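Local coordinates for protein phosphoserine aminotransferase (Bacillus alcalophilus, PDB 1W23) that catalyses the reversible, pyridoxal-phosphate-dependent transamination between phosphoserine and 2-oxoglutarate in serine biosynthesis, and also acts on phosphohydroxythreonine, at residues K265-K270 and I337-P342; S179-V184 and G259-A264; Q128-F133 and Y154-Q159; Y275-E280 and L352-K357. All coordinates share one frame; numbering follows the deposited sequence.

In the fold
Helix 259-279 is common to three of the contacts and meets a different partner along its length: the loop 179-184 in contact 2, the loop 337-342 in contact 1 and helix 343-359 in contact 4. Contact 1 is wholly buried and polar, built on amides, carbonyls and a lysine. Contact 2, touching it through Asn267 and Ser179, is partly buried and relies on alanine and proline packing. Contact 4 lies farthest from the chain's centre; its apolar middle gives way to a water-mediated margin. Contact 3, also partly buried, packs the loop between strands 115-121 and 142-148 on the hairpin 150-151/156-157; its aliphatic-aromatic packing connects to contact 2 where Arg180 bonds Tyr158 O.

Contact 1: K265-K270 and I337-P342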
loop_
_atom_site.group_PDB
_atom_site.type_symbol
_atom_site.label_atom_id
_atom_site.label_comp_id
_atom_site.label_asym_id
_atom_site.label_seq_id
_atom_site.Cartn_x
_atom_site.Cartn_y
_atom_site.Cartn_z
ATOM N N LYS A 265 3.532 -29.301 8.309
ATOM C CA LYS A 265 4.443 -30.207 8.989
ATOM C C LYS A 265 5.632 -29.442 9.602
ATOM O O LYS A 265 5.996 -29.659 10.776
ATOM C CB LYS A 265 4.971 -31.257 8.003
ATOM C CG LYS A 265 5.929 -32.273 8.551
ATOM C CD LYS A 265 6.392 -33.215 7.414
ATOM C CE LYS A 265 7.631 -33.987 7.910
ATOM N NZ LYS A 265 7.204 -34.972 8.928
ATOM N N GLN A 266 6.237 -28.525 8.832
ATOM C CA GLN A 266 7.341 -27.722 9.295
ATOM C C GLN A 266 6.914 -26.861 10.471
ATOM O O GLN A 266 7.649 -26.735 11.471
ATOM C CB GLN A 266 7.887 -26.822 8.188
ATOM C CG GLN A 266 8.593 -27.496 7.029
ATOM C CD GLN A 266 10.082 -27.655 7.320
ATOM O OE1 GLN A 266 10.473 -28.623 7.967
ATOM N NE2 GLN A 266 10.996 -26.784 6.914
ATOM N N ASN A 267 5.762 -26.240 10.373
ATOM C CA ASN A 267 5.267 -25.307 11.384
ATOM C C ASN A 267 4.957 -26.056 12.691
ATOM O O ASN A 267 5.265 -25.559 13.789
ATOM C CB ASN A 267 4.050 -24.555 10.872
ATOM C CG ASN A 267 4.419 -23.521 9.800
ATOM O OD1 ASN A 267 5.539 -23.055 9.719
ATOM N ND2 ASN A 267 3.406 -23.176 8.979
ATOM N N GLU A 268 4.335 -27.233 12.559
ATOM C CA GLU A 268 4.078 -28.025 13.772
ATOM C C GLU A 268 5.397 -28.405 14.458
ATOM O O GLU A 268 5.481 -28.375 15.685
ATOM C CB GLU A 268 3.238 -29.252 13.405
ATOM C CG GLU A 268 1.816 -28.879 13.016
ATOM C CD GLU A 268 0.914 -29.931 12.473
ATOM O OE1 GLU A 268 -0.212 -29.643 12.025
ATOM O OE2 GLU A 268 1.331 -31.109 12.502
ATOM N N GLU A 269 6.412 -28.795 13.712
ATOM C CA GLU A 269 7.670 -29.192 14.306
ATOM C C GLU A 269 8.326 -28.014 15.010
ATOM O O GLU A 269 8.846 -28.175 16.149
ATOM C CB GLU A 269 8.618 -29.733 13.236
ATOM C CG GLU A 269 9.839 -30.296 13.834
ATOM C CD GLU A 269 10.848 -30.991 12.966
ATOM O OE1 GLU A 269 10.555 -31.153 11.770
ATOM O OE2 GLU A 269 11.880 -31.352 13.653
ATOM N N LYS A 270 8.374 -26.846 14.402
ATOM C CA LYS A 270 9.110 -25.755 15.009
ATOM C C LYS A 270 8.327 -25.218 16.230
ATOM O O LYS A 270 8.952 -24.898 17.226
ATOM C CB LYS A 270 9.579 -24.823 13.968
ATOM C CG LYS A 270 8.648 -23.918 13.357
ATOM C CD LYS A 270 9.218 -23.268 12.025
ATOM C CE LYS A 270 8.540 -21.934 11.961
ATOM N NZ LYS A 270 7.120 -21.897 11.554
ATOM N N ILE A 337 6.583 -17.242 14.856
ATOM C CA ILE A 337 7.167 -18.364 14.142
ATOM C C ILE A 337 6.372 -18.678 12.876
ATOM O O ILE A 337 5.966 -19.781 12.585
ATOM C CB ILE A 337 7.330 -19.588 15.085
ATOM C CG1 ILE A 337 6.042 -19.959 15.815
ATOM C CG2 ILE A 337 8.470 -19.345 16.051
ATOM C CD1 ILE A 337 6.129 -21.308 16.534
ATOM N N TYR A 338 6.143 -17.622 12.084
ATOM C CA TYR A 338 5.491 -17.714 10.797
ATOM C C TYR A 338 6.237 -18.633 9.860
ATOM O O TYR A 338 7.362 -19.070 10.149
ATOM C CB TYR A 338 5.401 -16.298 10.209
ATOM C CG TYR A 338 4.675 -15.311 11.102
ATOM C CD1 TYR A 338 5.261 -14.103 11.442
ATOM C CD2 TYR A 338 3.425 -15.535 11.611
ATOM C CE1 TYR A 338 4.637 -13.187 12.230
ATOM C CE2 TYR A 338 2.768 -14.624 12.391
ATOM C CZ TYR A 338 3.370 -13.429 12.697
ATOM O OH TYR A 338 2.691 -12.534 13.521
ATOM N N ASN A 339 5.656 -18.906 8.701
ATOM C CA ASN A 339 6.179 -19.927 7.773
ATOM C C ASN A 339 7.694 -19.822 7.541
ATOM O O ASN A 339 8.369 -20.855 7.531
ATOM C CB ASN A 339 5.524 -19.736 6.416
ATOM C CG ASN A 339 4.080 -20.197 6.302
ATOM O OD1 ASN A 339 3.529 -20.815 7.208
ATOM N ND2 ASN A 339 3.456 -19.911 5.155
ATOM N N ALA A 340 8.198 -18.613 7.315
ATOM C CA ALA A 340 9.595 -18.459 6.901
ATOM C C ALA A 340 10.600 -18.435 8.037
ATOM O O ALA A 340 11.805 -18.420 7.764
ATOM C CB ALA A 340 9.755 -17.231 6.039
ATOM N N VAL A 341 10.176 -18.441 9.281
ATOM C CA VAL A 341 11.144 -18.490 10.370
ATOM C C VAL A 341 11.835 -19.842 10.344
ATOM O O VAL A 341 11.156 -20.882 10.393
ATOM C CB VAL A 341 10.468 -18.193 11.727
ATOM C CG1 VAL A 341 11.438 -18.407 12.866
ATOM C CG2 VAL A 341 9.870 -16.789 11.747
ATOM N N PRO A 342 13.167 -19.910 10.252
ATOM C CA PRO A 342 13.838 -21.218 10.115
ATOM C C PRO A 342 13.813 -22.001 11.404
ATOM O O PRO A 342 13.836 -21.451 12.507
ATOM C CB PRO A 342 15.259 -20.848 9.693
ATOM C CG PRO A 342 15.455 -19.544 10.366
ATOM C CD PRO A 342 14.137 -18.784 10.211
HETATM O O HOH W 1 7.949 -23.214 8.277
#
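Asn267 and Asn339 join amide to amide where helix 259-279 meets the loop between strand 333-336 and helix 343-359. From CB of Asn267 the chain turns so that CG stands anti to the carbonyl carbon (chi1 -72°), 3.9 Å from Asn339 OD1. Beyond CG the amide splits its work. Asn267 ND2 donates to Asn339 OD1 at 3.0 Å, nearly straight at 162°, with the two amide planes only 16° apart; it also donates to Ser179 O. Asn267 OD1 accepts from a water that also donates to Asn339 O. In one of its two modelled conformers, Lys270, one helical turn on, makes three bonds through NZ: to Asn267 OD1 at 2.7 Å, to Ile337 O at 2.6 Å and more loosely to Tyr338 O at 3.2 Å, above all three carbonyl planes; Val341 N takes Tyr338 O from the opposite face. With an alanine in place of Asn267, Asn339 OD1 would probably lose its donor and the ammonium one of its three oxygens. The lysine bonds here are to neutral oxygens, whose dipoles probably share its buried charge and tie the helix to the loop holding Tyr338, whose side chain packs on Lys196.

Contact 2: S179-V184 and G259-A264; sequences SRPLKV and GAEAIA
Arg180 and Ala264 bring their CA atoms within 4.7 Å as the extended chain of 179-184 passes over the N-terminal part of helix 259-279. The extended segment belongs to the connection between strands 169-172 and 189-193, neighbours in the seven-stranded mixed sheet of this class-V, fold-type-I aminotransferase, so the contact lays a loop of the cofactor-binding domain against the helix. Small side chains make the close approach possible. Ala260 and Ala264, one turn apart, both direct their CB atoms at the loop: Ala260 CB presses on the peptide between Arg180 and Pro181, 3.7 Å from Arg180 C, while Ala264 CB lies 4.0 Å from Arg180 CB. The Pro181 ring touches both, with CG 4.1 Å from Ala260 CB and CD 4.2 Å from Ala264 CB. The same CG also meets Glu261 CG at 3.8 Å, the ring and the glutamate chain nearly perpendicular. Beyond CB, Arg180 leaves the helix: CG sits between the backbone N and the carbonyl carbon (chi1 53°) and the chain runs out straight, to a salt bridge with Asp176 and a hydrogen bond from NH1 to Tyr158 O. Ser179 OG likewise turns away, to Asp176 O. The price of this apolar fit falls on the backbone: Arg180 N is buried without a partner. Next to it, Ser179 O is hydrogen-bonded by Asn267 ND2 and receives in addition a CA-H...O contact from Ala264 CA at 3.5 Å, with 126° at the hydrogen.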
loop_
_atom_site.group_PDB
_atom_site.type_symbol
_atom_site.label_atom_id
_atom_site.label_comp_id
_atom_site.label_asym_id
_atom_site.label_seq_id
_atom_site.Cartn_x
_atom_site.Cartn_y
_atom_site.Cartn_z
ATOM N N SER A 179 -0.571 -21.227 6.293
ATOM C CA SER A 179 0.312 -21.978 7.189
ATOM C C SER A 179 -0.060 -23.462 7.293
ATOM O O SER A 179 0.627 -24.208 7.982
ATOM C CB SER A 179 0.283 -21.365 8.583
ATOM O OG SER A 179 -1.004 -21.445 9.165
ATOM N N ARG A 180 -1.137 -23.821 6.622
ATOM C CA ARG A 180 -1.759 -25.144 6.682
ATOM C C ARG A 180 -2.819 -25.211 5.617
ATOM O O ARG A 180 -3.274 -24.183 5.117
ATOM C CB ARG A 180 -2.348 -25.406 8.081
ATOM C CG ARG A 180 -3.290 -24.308 8.554
ATOM C CD ARG A 180 -3.680 -24.510 10.015
ATOM N NE ARG A 180 -4.542 -23.371 10.406
ATOM C CZ ARG A 180 -5.277 -23.351 11.522
ATOM N NH1 ARG A 180 -5.255 -24.354 12.416
ATOM N NH2 ARG A 180 -6.084 -22.294 11.763
ATOM N N PRO A 181 -3.297 -26.417 5.291
ATOM C CA PRO A 181 -4.439 -26.497 4.363
ATOM C C PRO A 181 -5.677 -25.826 4.935
ATOM O O PRO A 181 -5.862 -25.766 6.149
ATOM C CB PRO A 181 -4.635 -28.018 4.177
ATOM C CG PRO A 181 -3.277 -28.598 4.484
ATOM C CD PRO A 181 -2.812 -27.741 5.675
ATOM N N LEU A 182 -6.542 -25.383 4.034
ATOM C CA LEU A 182 -7.779 -24.705 4.372
ATOM C C LEU A 182 -8.891 -25.157 3.448
ATOM O O LEU A 182 -8.650 -25.169 2.258
ATOM C CB LEU A 182 -7.472 -23.216 4.218
ATOM C CG LEU A 182 -8.520 -22.196 4.563
ATOM C CD1 LEU A 182 -8.974 -22.274 5.991
ATOM C CD2 LEU A 182 -7.988 -20.767 4.309
ATOM N N LYS A 183 -10.077 -25.351 3.958
ATOM C CA LYS A 183 -11.310 -25.581 3.197
ATOM C C LYS A 183 -11.965 -24.218 2.957
ATOM O O LYS A 183 -12.758 -23.753 3.795
ATOM C CB LYS A 183 -12.278 -26.475 3.961
ATOM C CG LYS A 183 -13.635 -26.786 3.347
ATOM C CD LYS A 183 -14.408 -27.937 4.046
ATOM C CE LYS A 183 -15.916 -27.834 4.133
ATOM N NZ LYS A 183 -16.500 -28.427 5.371
ATOM N N VAL A 184 -11.574 -23.577 1.847
ATOM C CA VAL A 184 -12.011 -22.206 1.553
ATOM C C VAL A 184 -13.532 -22.125 1.458
ATOM O O VAL A 184 -14.102 -21.094 1.817
ATOM C CB VAL A 184 -11.261 -21.715 0.320
ATOM C CG1 VAL A 184 -11.841 -20.438 -0.229
ATOM C CG2 VAL A 184 -9.779 -21.547 0.615
ATOM N N GLY A 259 4.006 -27.013 -0.617
ATOM C CA GLY A 259 2.691 -26.484 -0.429
ATOM C C GLY A 259 2.238 -26.447 1.018
ATOM O O GLY A 259 3.022 -26.525 1.957
ATOM N N ALA A 260 0.909 -26.294 1.175
ATOM C CA ALA A 260 0.329 -26.094 2.480
ATOM C C ALA A 260 0.521 -27.280 3.382
ATOM O O ALA A 260 0.689 -27.116 4.608
ATOM C CB ALA A 260 -1.158 -25.767 2.313
ATOM N N GLU A 261 0.441 -28.511 2.865
ATOM C CA GLU A 261 0.628 -29.688 3.712
ATOM C C GLU A 261 2.038 -29.737 4.250
ATOM O O GLU A 261 2.304 -30.063 5.426
ATOM C CB GLU A 261 0.303 -30.986 2.943
ATOM C CG GLU A 261 -1.125 -31.135 2.560
ATOM C CD GLU A 261 -1.415 -32.583 2.137
ATOM O OE1 GLU A 261 -0.488 -33.422 1.914
ATOM O OE2 GLU A 261 -2.631 -32.921 2.046
ATOM N N ALA A 262 3.029 -29.434 3.388
ATOM C CA ALA A 262 4.430 -29.503 3.837
ATOM C C ALA A 262 4.734 -28.416 4.833
ATOM O O ALA A 262 5.460 -28.656 5.806
ATOM C CB ALA A 262 5.400 -29.431 2.662
ATOM N N ILE A 263 4.194 -27.222 4.616
ATOM C CA ILE A 263 4.508 -26.122 5.509
ATOM C C ILE A 263 3.843 -26.380 6.854
ATOM O O ILE A 263 4.412 -26.013 7.920
ATOM C CB ILE A 263 4.228 -24.750 4.920
ATOM C CG1 ILE A 263 5.086 -23.667 5.637
ATOM C CG2 ILE A 263 2.793 -24.321 5.005
ATOM C CD1 ILE A 263 6.577 -23.685 5.472
ATOM N N ALA A 264 2.651 -26.993 6.895
ATOM C CA ALA A 264 2.054 -27.344 8.186
ATOM C C ALA A 264 2.940 -28.300 8.979
ATOM O O ALA A 264 3.092 -28.134 10.183
ATOM C CB ALA A 264 0.691 -28.004 7.998
#

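Contact 3: Q128-F133 and Y154-Q159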
loop_
_atom_site.group_PDB
_atom_site.type_symbol
_atom_site.label_atom_id
_atom_site.label_comp_id
_atom_site.label_asym_id
_atom_site.label_seq_id
_atom_site.Cartn_x
_atom_site.Cartn_y
_atom_site.Cartn_z
ATOM N N GLN A 128 -7.572 -16.731 26.705
ATOM C CA GLN A 128 -6.679 -17.895 26.795
ATOM C C GLN A 128 -7.094 -19.011 25.875
ATOM O O GLN A 128 -6.356 -20.001 25.735
ATOM C CB GLN A 128 -6.635 -18.434 28.225
ATOM C CG GLN A 128 -6.027 -17.466 29.206
ATOM C CD GLN A 128 -6.108 -17.960 30.643
ATOM O OE1 GLN A 128 -5.559 -19.008 30.959
ATOM N NE2 GLN A 128 -6.706 -17.202 31.516
ATOM N N SER A 129 -8.260 -18.963 25.245
ATOM C CA SER A 129 -8.796 -20.069 24.450
ATOM C C SER A 129 -9.757 -19.576 23.377
ATOM O O SER A 129 -10.261 -18.465 23.382
ATOM C CB SER A 129 -9.531 -21.058 25.354
ATOM O OG SER A 129 -10.721 -20.537 25.889
ATOM N N ILE A 130 -10.035 -20.508 22.462
ATOM C CA ILE A 130 -11.126 -20.324 21.496
ATOM C C ILE A 130 -12.395 -20.861 22.090
ATOM O O ILE A 130 -12.377 -21.999 22.624
ATOM C CB ILE A 130 -10.775 -21.065 20.202
ATOM C CG1 ILE A 130 -9.366 -20.713 19.648
ATOM C CG2 ILE A 130 -11.856 -20.896 19.134
ATOM C CD1 ILE A 130 -9.131 -19.234 19.419
ATOM N N PRO A 131 -13.527 -20.155 22.074
ATOM C CA PRO A 131 -14.789 -20.722 22.628
ATOM C C PRO A 131 -15.240 -21.891 21.809
ATOM O O PRO A 131 -15.033 -22.034 20.602
ATOM C CB PRO A 131 -15.767 -19.553 22.514
ATOM C CG PRO A 131 -15.199 -18.675 21.484
ATOM C CD PRO A 131 -13.710 -18.803 21.534
ATOM N N ASP A 132 -15.932 -22.832 22.490
ATOM C CA ASP A 132 -16.595 -23.941 21.891
ATOM C C ASP A 132 -17.666 -23.407 20.941
ATOM O O ASP A 132 -18.414 -22.504 21.284
ATOM C CB ASP A 132 -17.257 -24.737 23.016
ATOM C CG ASP A 132 -16.383 -25.482 23.980
ATOM O OD1 ASP A 132 -16.929 -25.946 25.020
ATOM O OD2 ASP A 132 -15.188 -25.665 23.690
ATOM N N PHE A 133 -17.781 -24.009 19.757
ATOM C CA PHE A 133 -18.713 -23.533 18.774
ATOM C C PHE A 133 -20.148 -23.656 19.261
ATOM O O PHE A 133 -21.013 -22.901 18.765
ATOM C CB PHE A 133 -18.546 -24.316 17.484
ATOM C CG PHE A 133 -17.158 -24.160 16.854
ATOM C CD1 PHE A 133 -16.747 -25.048 15.864
ATOM C CD2 PHE A 133 -16.249 -23.179 17.206
ATOM C CE1 PHE A 133 -15.499 -25.002 15.249
ATOM C CE2 PHE A 133 -14.985 -23.127 16.624
ATOM C CZ PHE A 133 -14.602 -24.012 15.646
ATOM N N TYR A 154 -2.419 -12.689 21.555
ATOM C CA TYR A 154 -2.681 -13.648 22.649
ATOM C C TYR A 154 -2.114 -15.027 22.390
ATOM O O TYR A 154 -2.003 -15.827 23.337
ATOM C CB TYR A 154 -4.199 -13.703 22.939
ATOM C CG TYR A 154 -4.605 -12.419 23.656
ATOM C CD1 TYR A 154 -5.118 -11.351 22.974
ATOM C CD2 TYR A 154 -4.404 -12.296 25.001
ATOM C CE1 TYR A 154 -5.449 -10.166 23.643
ATOM C CE2 TYR A 154 -4.744 -11.124 25.675
ATOM C CZ TYR A 154 -5.275 -10.073 24.976
ATOM O OH TYR A 154 -5.602 -8.885 25.640
ATOM N N GLY A 155 -1.726 -15.370 21.174
ATOM C CA GLY A 155 -1.103 -16.675 20.906
ATOM C C GLY A 155 -2.069 -17.836 20.907
ATOM O O GLY A 155 -1.672 -18.964 21.257
ATOM N N THR A 156 -3.304 -17.625 20.490
ATOM C CA THR A 156 -4.307 -18.671 20.360
ATOM C C THR A 156 -4.767 -18.778 18.905
ATOM O O THR A 156 -4.636 -17.815 18.134
ATOM C CB THR A 156 -5.529 -18.395 21.265
ATOM O OG1 THR A 156 -6.109 -17.183 20.785
ATOM C CG2 THR A 156 -5.170 -18.289 22.727
ATOM N N GLN A 157 -5.315 -19.942 18.544
ATOM C CA GLN A 157 -5.652 -20.203 17.150
ATOM C C GLN A 157 -6.767 -21.225 17.056
ATOM O O GLN A 157 -6.778 -22.226 17.796
ATOM C CB GLN A 157 -4.382 -20.752 16.452
ATOM C CG GLN A 157 -4.473 -21.027 14.988
ATOM C CD GLN A 157 -3.184 -21.557 14.413
ATOM O OE1 GLN A 157 -2.356 -22.163 15.129
ATOM N NE2 GLN A 157 -2.962 -21.336 13.090
ATOM N N TYR A 158 -7.677 -21.000 16.124
ATOM C CA TYR A 158 -8.692 -21.984 15.760
ATOM C C TYR A 158 -8.034 -23.259 15.252
ATOM O O TYR A 158 -7.175 -23.217 14.366
ATOM C CB TYR A 158 -9.625 -21.431 14.698
ATOM C CG TYR A 158 -10.690 -20.462 15.191
ATOM C CD1 TYR A 158 -10.369 -19.178 15.617
ATOM C CD2 TYR A 158 -12.036 -20.819 15.193
ATOM C CE1 TYR A 158 -11.349 -18.290 16.049
ATOM C CE2 TYR A 158 -13.001 -19.946 15.618
ATOM C CZ TYR A 158 -12.675 -18.683 16.051
ATOM O OH TYR A 158 -13.678 -17.831 16.480
ATOM N N GLN A 159 -8.495 -24.413 15.763
ATOM C CA GLN A 159 -8.023 -25.714 15.282
ATOM C C GLN A 159 -8.784 -26.148 14.060
ATOM O O GLN A 159 -8.237 -26.974 13.302
ATOM C CB GLN A 159 -8.207 -26.791 16.376
ATOM C CG GLN A 159 -7.449 -26.395 17.629
ATOM C CD GLN A 159 -5.991 -26.113 17.320
ATOM O OE1 GLN A 159 -5.298 -27.075 16.895
ATOM N NE2 GLN A 159 -5.543 -24.866 17.462
HETATM O O HOH W 2 -8.060 -16.416 22.444
#
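Ile130 sets its CG2 methyl squarely over the Tyr158 ring, 3.8 Å from the centroid and 8° off the ring normal, a CH-pi contact of textbook geometry. The two side chains stand nearly perpendicular, so the isoleucine meets the face with its methyl branch while its other arm runs along the backbone: CG1 lies 3.5 Å from Gln157 O. Its CD1 goes on to Thr156 OG1 at 3.9 Å, the two side chains running antiparallel past one another. CG1 lies opposite the carbonyl carbon (chi1 -51°), which leaves CG2 opposite the backbone N and over the ring. Phe133 approaches the tyrosine obliquely, CE2 to CE2 at 3.9 Å. At the far end Thr156 turns its methyl CG2 to Gln128 O at 3.7 Å. Its OG1 hydrogen-bonds Asn151 and, at 2.7 Å, a water that also lies near Ser129 O, a longer and less certain link at 3.2 Å. The loop 128-133 thus covers the returning arm of the small hairpin 150-151/156-157, whose turn carries the cofactor-binding Thr152. A serine in place of Tyr158 would probably leave the methyl of Ile130 and CE2 of Phe133 without their shared partner and open a gap beside Val97. Direct contact across the segments is thus mainly dispersive, with a water as the polar link, while Tyr158 O turns to Arg180 and Ser129 O also to Thr122.

Contact 4: Y275-E280 and L352-K357; sequences YDTIDE and LMIQFK
Thr277 and Met353 bury the most surface where the C-terminal end of helix 259-279 runs beside helix 343-359, the short segments' axes 10.5 Å apart and 16° from parallel. Thr277 offers its methyl to the other helix: CG2 packs on Met353 CB at 3.8 Å and touches Ile354 CG1 at 4.2 Å. That methyl faces across because it takes the place opposite the backbone N, which puts OG1 beside N (chi1 -55°); the hydroxyl is bonded to Ile273 O, a turn back in its own helix, and to Arg350. Met353 reaches back obliquely. Its chain is extended as far as SD and then bends (chi3 74°), which brings CE to Ile278 CG1 at 4.0 Å and to Thr277 CG2 at 4.2 Å. Both Met353 and Ile278 also rest on Phe301 of strand 298-302, so the two helices share that strand as a packing partner. Toward the exposed end the contact becomes polar and looser. In one of its two modelled conformers, Lys357 NZ donates to a water at 2.8 Å, and this water donates in turn to Thr277 O at 2.9 Å. Glu280 forms its salt bridge with Arg350, and its carboxylate stays 6.4 Å, OE2 to NZ, from Lys357. Apolar contacts of Thr277, Ile278 and Met353 therefore make the direct packing; a water at Lys357 and Arg350, which binds both Thr277 and Glu280, supply the polar links, well away from the cofactor.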
loop_
_atom_site.group_PDB
_atom_site.type_symbol
_atom_site.label_atom_id
_atom_site.label_comp_id
_atom_site.label_asym_id
_atom_site.label_seq_id
_atom_site.Cartn_x
_atom_site.Cartn_y
_atom_site.Cartn_z
ATOM N N TYR A 275 7.105 -24.990 22.489
ATOM C CA TYR A 275 6.161 -25.448 23.501
ATOM C C TYR A 275 6.752 -26.526 24.417
ATOM O O TYR A 275 6.483 -26.505 25.625
ATOM C CB TYR A 275 4.836 -25.887 22.891
ATOM C CG TYR A 275 3.970 -24.761 22.380
ATOM C CD1 TYR A 275 3.604 -24.663 21.066
ATOM C CD2 TYR A 275 3.511 -23.760 23.237
ATOM C CE1 TYR A 275 2.816 -23.629 20.580
ATOM C CE2 TYR A 275 2.714 -22.731 22.785
ATOM C CZ TYR A 275 2.380 -22.667 21.448
ATOM O OH TYR A 275 1.573 -21.611 21.035
ATOM N N ASP A 276 7.537 -27.447 23.864
ATOM C CA ASP A 276 8.162 -28.452 24.729
ATOM C C ASP A 276 9.101 -27.768 25.737
ATOM O O ASP A 276 9.202 -28.206 26.900
ATOM C CB ASP A 276 8.901 -29.487 23.899
ATOM C CG ASP A 276 8.074 -30.511 23.230
ATOM O OD1 ASP A 276 6.859 -30.609 23.467
ATOM O OD2 ASP A 276 8.654 -31.323 22.456
ATOM N N THR A 277 9.808 -26.737 25.290
ATOM C CA THR A 277 10.733 -26.029 26.201
ATOM C C THR A 277 9.944 -25.411 27.354
ATOM O O THR A 277 10.340 -25.455 28.526
ATOM C CB THR A 277 11.525 -24.980 25.459
ATOM O OG1 THR A 277 12.218 -25.575 24.327
ATOM C CG2 THR A 277 12.585 -24.339 26.307
ATOM N N ILE A 278 8.803 -24.783 27.036
ATOM C CA ILE A 278 7.938 -24.246 28.065
ATOM C C ILE A 278 7.453 -25.340 29.007
ATOM O O ILE A 278 7.524 -25.228 30.258
ATOM C CB ILE A 278 6.745 -23.469 27.418
ATOM C CG1 ILE A 278 7.265 -22.209 26.703
ATOM C CG2 ILE A 278 5.668 -23.132 28.441
ATOM C CD1 ILE A 278 6.194 -21.554 25.807
ATOM N N ASP A 279 6.936 -26.423 28.435
ATOM C CA ASP A 279 6.312 -27.474 29.218
ATOM C C ASP A 279 7.317 -28.212 30.093
ATOM O O ASP A 279 6.931 -28.671 31.171
ATOM C CB ASP A 279 5.526 -28.418 28.299
ATOM C CG ASP A 279 4.341 -27.751 27.655
ATOM O OD1 ASP A 279 3.873 -26.704 28.153
ATOM O OD2 ASP A 279 3.833 -28.321 26.657
ATOM N N GLU A 280 8.575 -28.299 29.664
ATOM C CA GLU A 280 9.646 -28.967 30.408
ATOM C C GLU A 280 10.274 -28.072 31.446
ATOM O O GLU A 280 11.193 -28.495 32.181
ATOM C CB GLU A 280 10.721 -29.438 29.410
ATOM C CG GLU A 280 10.340 -30.554 28.431
ATOM C CD GLU A 280 11.242 -30.667 27.204
ATOM O OE1 GLU A 280 10.981 -31.475 26.288
ATOM O OE2 GLU A 280 12.262 -29.919 27.071
ATOM N N LEU A 352 18.622 -20.767 24.371
ATOM C CA LEU A 352 18.619 -19.565 25.195
ATOM C C LEU A 352 17.748 -19.763 26.416
ATOM O O LEU A 352 18.128 -19.415 27.545
ATOM C CB LEU A 352 18.087 -18.397 24.356
ATOM C CG LEU A 352 17.868 -17.057 25.058
ATOM C CD1 LEU A 352 19.101 -16.177 24.989
ATOM C CD2 LEU A 352 16.791 -16.192 24.413
ATOM N N MET A 353 16.546 -20.281 26.190
ATOM C CA MET A 353 15.587 -20.472 27.272
ATOM C C MET A 353 16.100 -21.451 28.333
ATOM O O MET A 353 15.938 -21.236 29.560
ATOM C CB MET A 353 14.231 -20.927 26.733
ATOM C CG MET A 353 13.503 -19.817 25.979
ATOM S SD MET A 353 12.022 -20.303 25.096
ATOM C CE MET A 353 10.841 -20.522 26.469
ATOM N N ILE A 354 16.698 -22.549 27.903
ATOM C CA ILE A 354 17.220 -23.546 28.849
ATOM C C ILE A 354 18.355 -22.941 29.650
ATOM O O ILE A 354 18.418 -23.068 30.871
ATOM C CB ILE A 354 17.630 -24.832 28.120
ATOM C CG1 ILE A 354 16.405 -25.559 27.576
ATOM C CG2 ILE A 354 18.451 -25.751 29.063
ATOM C CD1 ILE A 354 16.717 -26.681 26.640
ATOM N N GLN A 355 19.273 -22.266 28.965
ATOM C CA GLN A 355 20.420 -21.679 29.654
ATOM C C GLN A 355 19.982 -20.607 30.639
ATOM O O GLN A 355 20.498 -20.543 31.770
ATOM C CB GLN A 355 21.443 -21.151 28.623
ATOM C CG GLN A 355 22.678 -20.469 29.244
ATOM C CD GLN A 355 23.596 -19.796 28.224
ATOM O OE1 GLN A 355 23.945 -20.311 27.154
ATOM N NE2 GLN A 355 23.990 -18.565 28.499
ATOM N N PHE A 356 19.025 -19.779 30.257
ATOM C CA PHE A 356 18.587 -18.690 31.172
ATOM C C PHE A 356 17.964 -19.292 32.414
ATOM O O PHE A 356 18.205 -18.839 33.536
ATOM C CB PHE A 356 17.631 -17.752 30.418
ATOM C CG PHE A 356 17.287 -16.528 31.235
ATOM C CD1 PHE A 356 18.113 -15.415 31.185
ATOM C CD2 PHE A 356 16.172 -16.542 32.046
ATOM C CE1 PHE A 356 17.813 -14.344 32.007
ATOM C CE2 PHE A 356 15.865 -15.448 32.846
ATOM C CZ PHE A 356 16.679 -14.347 32.828
ATOM N N LYS A 357 17.139 -20.318 32.266
ATOM C CA LYS A 357 16.533 -21.022 33.387
ATOM C C LYS A 357 17.580 -21.627 34.288
ATOM O O LYS A 357 17.549 -21.464 35.518
ATOM C CB LYS A 357 15.593 -22.105 32.847
ATOM C CG LYS A 357 14.962 -23.019 33.881
ATOM C CD LYS A 357 14.231 -24.158 33.178
ATOM C CE LYS A 357 15.120 -25.285 32.595
ATOM N NZ LYS A 357 14.365 -26.443 32.044
HETATM O O HOH W 3 12.831 -26.279 29.702
#